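Local coordinates for YueI protein (Bacillus subtilis, PDB 2OHW) that is of unknown function, a small single-chain alpha/beta protein of the DUF1694 family, at residues T66-G71 with G105-A110. Numbering follows the deposited sequence.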
loop_
_atom_site.group_PDB
_atom_site.type_symbol
_atom_site.label_atom_id
_atom_site.label_comp_id
_atom_site.label_asym_id
_atom_site.label_seq_id
_atom_site.Cartn_x
_atom_site.Cartn_y
_atom_site.Cartn_z
ATOM N N THR A 66 9.719 -4.046 2.211
ATOM C CA THR A 66 9.643 -4.237 0.770
ATOM C C THR A 66 8.579 -3.301 0.216
ATOM O O THR A 66 7.546 -3.080 0.849
ATOM C CB THR A 66 9.287 -5.691 0.426
ATOM O OG1 THR A 66 10.241 -6.575 1.042
ATOM C CG2 THR A 66 9.285 -5.938 -1.086
ATOM N N LEU A 67 8.836 -2.772 -0.971
ATOM C CA LEU A 67 7.831 -2.037 -1.717
ATOM C C LEU A 67 7.038 -3.002 -2.620
ATOM O O LEU A 67 7.578 -3.553 -3.588
ATOM C CB LEU A 67 8.514 -0.936 -2.539
ATOM C CG LEU A 67 7.616 -0.196 -3.525
ATOM C CD1 LEU A 67 6.568 0.585 -2.765
ATOM C CD2 LEU A 67 8.439 0.722 -4.431
ATOM N N LEU A 68 5.767 -3.222 -2.283
ATOM C CA LEU A 68 4.870 -4.071 -3.064
ATOM C C LEU A 68 4.059 -3.175 -4.007
ATOM O O LEU A 68 3.506 -2.151 -3.566
ATOM C CB LEU A 68 3.913 -4.825 -2.144
ATOM C CG LEU A 68 4.548 -5.714 -1.053
ATOM C CD1 LEU A 68 3.468 -6.383 -0.212
ATOM C CD2 LEU A 68 5.452 -6.770 -1.683
ATOM N N ILE A 69 4.002 -3.563 -5.288
ATOM C CA ILE A 69 3.362 -2.758 -6.333
ATOM C C ILE A 69 2.309 -3.615 -7.013
ATOM O O ILE A 69 2.581 -4.752 -7.404
ATOM C CB ILE A 69 4.396 -2.317 -7.369
ATOM C CG1 ILE A 69 5.437 -1.407 -6.728
ATOM C CG2 ILE A 69 3.725 -1.613 -8.553
ATOM C CD1 ILE A 69 6.746 -1.366 -7.516
ATOM N N ASN A 70 1.112 -3.066 -7.175
ATOM C CA ASN A 70 0.033 -3.729 -7.867
ATOM C C ASN A 70 0.320 -3.820 -9.366
ATOM O O ASN A 70 0.375 -2.799 -10.041
ATOM C CB ASN A 70 -1.251 -2.921 -7.643
ATOM C CG ASN A 70 -2.479 -3.632 -8.113
ATOM O OD1 ASN A 70 -2.435 -4.400 -9.079
ATOM N ND2 ASN A 70 -3.601 -3.368 -7.450
ATOM N N GLY A 71 0.476 -5.043 -9.880
ATOM C CA GLY A 71 0.778 -5.288 -11.293
ATOM C C GLY A 71 -0.296 -4.847 -12.273
ATOM O O GLY A 71 -0.054 -4.847 -13.489
ATOM N N GLY A 105 -2.619 0.394 -4.644
ATOM C CA GLY A 105 -1.606 0.464 -5.701
ATOM C C GLY A 105 -0.220 0.113 -5.205
ATOM O O GLY A 105 0.543 -0.550 -5.895
ATOM N N ILE A 106 0.106 0.559 -3.999
ATOM C CA ILE A 106 1.419 0.334 -3.413
ATOM C C ILE A 106 1.210 0.007 -1.950
ATOM O O ILE A 106 0.326 0.598 -1.299
ATOM C CB ILE A 106 2.320 1.592 -3.584
ATOM C CG1 ILE A 106 2.995 1.543 -4.961
ATOM C CG2 ILE A 106 3.275 1.783 -2.412
ATOM C CD1 ILE A 106 3.712 2.797 -5.331
ATOM N N VAL A 107 1.961 -0.978 -1.457
ATOM C CA VAL A 107 1.988 -1.291 -0.024
ATOM C C VAL A 107 3.449 -1.405 0.389
ATOM O O VAL A 107 4.211 -2.136 -0.240
ATOM C CB VAL A 107 1.266 -2.623 0.289
ATOM C CG1 VAL A 107 1.433 -3.018 1.751
ATOM C CG2 VAL A 107 -0.221 -2.534 -0.061
ATOM N N ILE A 108 3.839 -0.663 1.421
ATOM C CA ILE A 108 5.149 -0.827 2.033
ATOM C C ILE A 108 4.950 -1.751 3.216
ATOM O O ILE A 108 4.199 -1.421 4.139
ATOM C CB ILE A 108 5.766 0.519 2.463
ATOM C CG1 ILE A 108 5.929 1.430 1.237
ATOM C CG2 ILE A 108 7.128 0.301 3.168
ATOM C CD1 ILE A 108 6.289 2.893 1.522
ATOM N N ALA A 109 5.581 -2.920 3.171
ATOM C CA ALA A 109 5.379 -3.951 4.196
ATOM C C ALA A 109 6.694 -4.305 4.851
ATOM O O ALA A 109 7.698 -4.526 4.168
ATOM C CB ALA A 109 4.754 -5.194 3.577
ATOM N N ALA A 110 6.675 -4.381 6.174
ATOM C CA ALA A 110 7.830 -4.835 6.945
ATOM C C ALA A 110 7.917 -6.359 6.953
ATOM O O ALA A 110 6.943 -7.065 6.662
ATOM C CB ALA A 110 7.757 -4.297 8.366
#
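The carbonyl oxygen of Leu68 is approached twice by the opposing strand: the N-H of Val107 donates to it at 2.9 Å (N to O), and Ile106 CA brings a C-H to 3.2 Å from the same O. Leu68 returns the bond through its own N, 2.8 Å from Val107 O, which closes the ring of an antiparallel hydrogen-bonded pair. Thr66 and Ala109 repeat that ring two residues along, past the non-hydrogen-bonded pair Leu67 and Ile108, and a single further bond, from Asn70 N to Gly105 O, ends the ladder where the strand changes direction at Gly105.

The side chains alternate between the two faces. On one, Leu67 reaches across to its neighbours: chi1 (172°) sets CG anti to the backbone N, and chi2 (66°) then aims CD1 at Ile106 CG2, 3.5 Å away, and at the flank of Ile108, whose CG1 lies 4.1 Å from that methyl. Ile69 joins this face, its CG1 alongside Ile106 CG1, and helix 75-87 covers Leu67, Ile69 and Ile106 through Tyr78, Tyr81, Ile82 and Ala85. The other face carries Leu68, whose CD1 rests 4.2 Å from Ala109 CB, beside Val107. At the end of its own strand, the buried amide of Asn70 bonds backbone on both sides, OD1 taking the N-H of Glu72 and ND2 giving to Leu104 O.

A classic beta bulge sets two residues, Gly105 and Ile106, against the single Leu41 of strand 37-42. The contact is thus the inner antiparallel pair of a mixed sheet ordered 37-42, 104-110, 65-70, 92-95, in which strand 65-70 also opens a beta-alpha-beta crossover through helix 75-87 to its parallel neighbour 92-95.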